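Local structure of autoinducer 2-binding protein LsrB (Clostridium saccharobutylicum DSM 13864, 6DSP) at residues Cys157-Asn162 with Pro229-Ala234; Trp50-Asp55 with Met283-Ala288. The protein binds the quorum-sensing signal autoinducer-2, here the tetrahydroxytetrahydrofuran form, between the two lobes of a periplasmic binding protein fold. One frame throughout, in Å; residues are numbered along the deposited sequence.

Contact 1. Residues Cys157-Asn162 with Pro229-Ala234; sequences CWHYSN and PGQAQA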
# COMPACT_ATOMS: atom_id res chain seq x y z
N CYS A 157 -3.08 10.68 -15.49
CA CYS A 157 -2.82 11.30 -14.19
C CYS A 157 -2.85 10.21 -13.14
O CYS A 157 -3.17 9.05 -13.42
CB CYS A 157 -3.84 12.40 -13.84
SG CYS A 157 -5.51 11.86 -13.44
N TRP A 158 -2.52 10.61 -11.90
CA TRP A 158 -2.53 9.74 -10.73
C TRP A 158 -3.73 10.11 -9.84
O TRP A 158 -4.08 11.29 -9.70
CB TRP A 158 -1.25 9.92 -9.90
CG TRP A 158 0.01 9.55 -10.61
CD1 TRP A 158 0.65 10.27 -11.58
CD2 TRP A 158 0.82 8.40 -10.36
NE1 TRP A 158 1.80 9.60 -11.97
CE2 TRP A 158 1.92 8.46 -11.23
CE3 TRP A 158 0.71 7.32 -9.48
CZ2 TRP A 158 2.90 7.46 -11.27
CZ3 TRP A 158 1.68 6.34 -9.50
CH2 TRP A 158 2.77 6.42 -10.38
N HIS A 159 -4.37 9.08 -9.29
CA HIS A 159 -5.51 9.22 -8.35
C HIS A 159 -5.21 8.30 -7.17
O HIS A 159 -5.18 7.08 -7.33
CB HIS A 159 -6.82 8.82 -9.05
CG HIS A 159 -8.02 8.78 -8.14
ND1 HIS A 159 -9.25 8.30 -8.55
CD2 HIS A 159 -8.16 9.12 -6.83
CE1 HIS A 159 -10.10 8.35 -7.54
NE2 HIS A 159 -9.47 8.84 -6.48
N TYR A 160 -4.95 8.90 -6.01
CA TYR A 160 -4.65 8.07 -4.84
C TYR A 160 -5.20 8.75 -3.59
O TYR A 160 -6.13 9.56 -3.67
CB TYR A 160 -3.18 7.62 -4.82
CG TYR A 160 -2.10 8.67 -4.86
CD1 TYR A 160 -1.72 9.27 -6.06
CD2 TYR A 160 -1.41 9.01 -3.70
CE1 TYR A 160 -0.64 10.15 -6.09
CE2 TYR A 160 -0.36 9.91 -3.74
CZ TYR A 160 0.01 10.48 -4.94
OH TYR A 160 1.07 11.34 -5.01
N SER A 161 -4.67 8.38 -2.42
CA SER A 161 -5.29 8.77 -1.16
C SER A 161 -5.05 10.22 -0.78
O SER A 161 -5.99 10.97 -0.55
CB SER A 161 -4.85 7.83 -0.05
OG SER A 161 -3.45 7.89 0.16
N ASN A 162 -3.79 10.62 -0.61
CA ASN A 162 -3.49 11.94 -0.08
C ASN A 162 -2.04 12.29 -0.39
O ASN A 162 -1.23 11.42 -0.73
CB ASN A 162 -3.82 12.04 1.43
CG ASN A 162 -2.82 11.26 2.30
OD1 ASN A 162 -1.66 11.63 2.37
ND2 ASN A 162 -3.26 10.17 2.94
N PRO A 229 -11.02 0.86 -7.01
CA PRO A 229 -12.43 0.48 -7.23
C PRO A 229 -13.33 1.68 -7.40
O PRO A 229 -14.29 1.61 -8.17
CB PRO A 229 -12.78 -0.36 -6.00
CG PRO A 229 -11.74 0.05 -4.93
CD PRO A 229 -10.48 0.33 -5.74
N GLY A 230 -13.02 2.81 -6.76
CA GLY A 230 -13.85 3.98 -6.97
C GLY A 230 -13.75 4.49 -8.40
O GLY A 230 -14.74 4.91 -8.99
N GLN A 231 -12.53 4.47 -8.96
CA GLN A 231 -12.34 4.93 -10.33
C GLN A 231 -13.02 3.98 -11.31
O GLN A 231 -13.60 4.42 -12.31
CB GLN A 231 -10.86 4.99 -10.63
CG GLN A 231 -10.57 5.67 -11.99
CD GLN A 231 -11.00 7.12 -11.96
OE1 GLN A 231 -10.40 7.92 -11.24
NE2 GLN A 231 -12.02 7.47 -12.76
N ALA A 232 -12.95 2.67 -11.05
CA ALA A 232 -13.65 1.73 -11.90
C ALA A 232 -15.16 1.97 -11.84
O ALA A 232 -15.86 1.99 -12.87
CB ALA A 232 -13.33 0.30 -11.50
N GLN A 233 -15.69 2.20 -10.63
CA GLN A 233 -17.12 2.49 -10.51
C GLN A 233 -17.49 3.78 -11.26
O GLN A 233 -18.52 3.85 -11.93
CB GLN A 233 -17.48 2.61 -9.03
CG GLN A 233 -18.96 2.86 -8.83
CD GLN A 233 -19.81 1.65 -9.20
OE1 GLN A 233 -19.44 0.51 -8.85
NE2 GLN A 233 -20.92 1.88 -9.89
N ALA A 234 -16.62 4.79 -11.17
CA ALA A 234 -16.88 6.03 -11.89
C ALA A 234 -16.94 5.79 -13.40
O ALA A 234 -17.80 6.35 -14.09
CB ALA A 234 -15.79 7.05 -11.58

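Contact 2. Residues Trp50-Asp55 with Met283-Ala288; sequences WGFKVD and MAYYIA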
# COMPACT_ATOMS: atom_id res chain seq x y z
N TRP A 50 1.31 -19.25 15.49
CA TRP A 50 2.54 -18.87 16.17
C TRP A 50 2.38 -18.76 17.67
O TRP A 50 3.39 -18.76 18.38
CB TRP A 50 3.03 -17.53 15.62
CG TRP A 50 3.53 -17.59 14.20
CD1 TRP A 50 4.21 -18.61 13.61
CD2 TRP A 50 3.42 -16.55 13.21
NE1 TRP A 50 4.51 -18.27 12.30
CE2 TRP A 50 4.05 -17.01 12.04
CE3 TRP A 50 2.84 -15.27 13.21
CZ2 TRP A 50 4.11 -16.24 10.86
CZ3 TRP A 50 2.92 -14.49 12.05
CH2 TRP A 50 3.55 -14.99 10.89
N GLY A 51 1.15 -18.66 18.18
CA GLY A 51 0.94 -18.62 19.61
C GLY A 51 0.99 -17.26 20.27
O GLY A 51 1.38 -17.16 21.44
N PHE A 52 0.60 -16.19 19.57
CA PHE A 52 0.47 -14.89 20.20
C PHE A 52 -0.79 -14.22 19.67
O PHE A 52 -1.37 -14.66 18.68
CB PHE A 52 1.73 -14.03 20.03
CG PHE A 52 2.01 -13.62 18.61
CD1 PHE A 52 2.83 -14.39 17.79
CD2 PHE A 52 1.47 -12.44 18.09
CE1 PHE A 52 3.11 -14.00 16.47
CE2 PHE A 52 1.75 -12.02 16.78
CZ PHE A 52 2.57 -12.81 15.96
N LYS A 53 -1.20 -13.16 20.34
CA LYS A 53 -2.43 -12.45 20.01
C LYS A 53 -2.13 -11.24 19.13
O LYS A 53 -1.21 -10.46 19.40
CB LYS A 53 -3.11 -11.95 21.28
CG LYS A 53 -4.43 -11.28 21.03
CD LYS A 53 -5.38 -12.27 20.39
CE LYS A 53 -6.69 -11.61 19.93
NZ LYS A 53 -7.64 -12.67 19.48
N VAL A 54 -2.96 -11.06 18.11
CA VAL A 54 -2.97 -9.83 17.32
C VAL A 54 -4.30 -9.15 17.56
O VAL A 54 -5.36 -9.71 17.25
CB VAL A 54 -2.78 -10.13 15.83
CG1 VAL A 54 -3.01 -8.85 15.01
CG2 VAL A 54 -1.38 -10.68 15.60
N ASP A 55 -4.25 -7.95 18.15
CA ASP A 55 -5.43 -7.13 18.39
C ASP A 55 -5.55 -6.11 17.26
O ASP A 55 -4.80 -5.14 17.21
CB ASP A 55 -5.31 -6.46 19.76
CG ASP A 55 -6.50 -5.56 20.08
OD1 ASP A 55 -7.52 -5.60 19.37
OD2 ASP A 55 -6.40 -4.82 21.07
N MET A 283 7.36 -9.82 13.21
CA MET A 283 8.56 -9.05 13.57
C MET A 283 8.35 -8.32 14.89
O MET A 283 9.26 -8.27 15.72
CB MET A 283 8.92 -8.08 12.45
CG MET A 283 9.35 -8.80 11.14
SD MET A 283 10.69 -10.03 11.35
CE MET A 283 12.00 -8.97 11.99
N ALA A 284 7.17 -7.70 15.07
CA ALA A 284 6.87 -7.04 16.34
C ALA A 284 6.92 -8.02 17.51
O ALA A 284 7.52 -7.72 18.54
CB ALA A 284 5.51 -6.38 16.24
N TYR A 285 6.32 -9.20 17.36
CA TYR A 285 6.32 -10.22 18.40
C TYR A 285 7.73 -10.71 18.68
O TYR A 285 8.11 -10.90 19.84
CB TYR A 285 5.44 -11.38 17.94
CG TYR A 285 5.73 -12.70 18.58
CD1 TYR A 285 5.25 -13.00 19.85
CD2 TYR A 285 6.45 -13.67 17.90
CE1 TYR A 285 5.51 -14.24 20.45
CE2 TYR A 285 6.72 -14.91 18.48
CZ TYR A 285 6.25 -15.18 19.76
OH TYR A 285 6.51 -16.41 20.32
N TYR A 286 8.51 -10.91 17.62
CA TYR A 286 9.86 -11.44 17.77
C TYR A 286 10.73 -10.48 18.56
O TYR A 286 11.47 -10.90 19.47
CB TYR A 286 10.43 -11.68 16.37
CG TYR A 286 11.77 -12.35 16.32
CD1 TYR A 286 11.89 -13.71 16.48
CD2 TYR A 286 12.92 -11.62 16.07
CE1 TYR A 286 13.12 -14.35 16.43
CE2 TYR A 286 14.16 -12.24 16.00
CZ TYR A 286 14.26 -13.62 16.18
OH TYR A 286 15.47 -14.29 16.13
N ILE A 287 10.63 -9.19 18.26
CA ILE A 287 11.40 -8.20 19.01
C ILE A 287 10.85 -8.03 20.42
O ILE A 287 11.61 -7.99 21.40
CB ILE A 287 11.42 -6.88 18.24
CG1 ILE A 287 12.20 -7.03 16.93
CG2 ILE A 287 11.98 -5.75 19.13
CD1 ILE A 287 11.96 -5.84 16.01
N ALA A 288 9.52 -7.95 20.56
CA ALA A 288 8.92 -7.77 21.89
C ALA A 288 9.19 -8.96 22.81
O ALA A 288 9.18 -8.80 24.04
CB ALA A 288 7.42 -7.53 21.75

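Contact 1. Residues Cys157-Asn162 with Pro229-Ala234
H159 and Q231 reach toward each other from strand 155-160 and helix 227-237 and meet through one hydrogen bond. H159 ND1 donates to the amide oxygen OE1 of Q231 at 3.0 Å, with an N-H...O angle of 157°. OE1 lies at the edge of the ring, close to its plane, whereas the ring nitrogen stands 24° off the carbonyl plane of the amide. The ring and amide planes stand 78° apart and make no stack. Both side chains leave their backbones with CG anti to N; the glutamine then bends at chi2, which folds its amide back toward the imidazole.

Each group is gripped at a second point. H159 NE2 is hydrogen-bonded to S196 OG, so both ring nitrogens are engaged and the ring flip is fixed, while Q231 NE2 bonds to the backbone O of G207, settling which end of the amide faces the histidine. This buried polar link packs a helix on the four-stranded parallel sheet of one lobe of the two-lobed periplasmic binding protein fold: H159 touches V206 of helix 200-213, Q231 touches I210 and L211 there, and both lie against I220 of the adjacent strand 219-222.

Contact 2. Residues Trp50-Asp55 with Met283-Ala288
F52 and Y285 lay their rings face to face in an offset stack, with centroids 4.2 Å apart and planes only 9° from parallel. The displacement brings F52 CD1 over the centre of the tyrosine ring, 3.4 Å from Y285 CG. In the other direction it is not the phenol but the tyrosine CB that sits over the middle of the phenylalanine ring, 3.7 Å from its centroid and nearly on the ring normal, a CH-pi contact. The phenol is thus shifted from F52's centre out past CD1; F52 CB lies 3.7 Å from Y285 CD1.

In F52, chi1 of 66° places CG between the backbone N and the carbonyl carbon, and chi2 near perpendicular turns a flat face to the helix. Y285 has CG on the far side from its backbone N, with chi1 at 157°, which carries the phenol out from the helix and over that face. W50 takes a lesser part: its carbonyl O is 4.4 Å from Y285 OH, a loose approach. G51, the first residue after helix 34-50, has positive phi and turns the chain; F52 follows, immediately before strand 53-56.

The indole of W50 packs to one side, edge-to-face with Y282, and its NE1 is hydrogen-bonded to P302 O. Through the stack, the turn between helix 34-50 and strand 53-56, the edge strand of the eight-stranded mixed sheet, is joined to the last turns of helix 273-288, which packs on this sheet in the other lobe of the two-lobed periplasmic binding protein fold. V24 of the neighbouring strand 23-27 touches both F52 and A284, and V22 just before it touches Y285.

Overall arrangement
Contacts 1 and 2 lie on opposite sides of the chain's centre, their own centres 34 Å apart, and share no secondary-structure element. Each joins a beta strand, or the turn leading into it, to a helix packed on its sheet: the four-stranded parallel sheet for 157-162 with 229-234, the larger mixed sheet for 50-55 with 283-288. Contact 1 is wholly buried, its centre about 14 Å from the chain's centre, and relies on directed polar bonding; the histidine side chain is about 11 Å from the bound ligand. Contact 2, its centre about 22 Å out at a sheet edge and partly buried, depends on aromatic surface and buries more area, 152 against 88 Å².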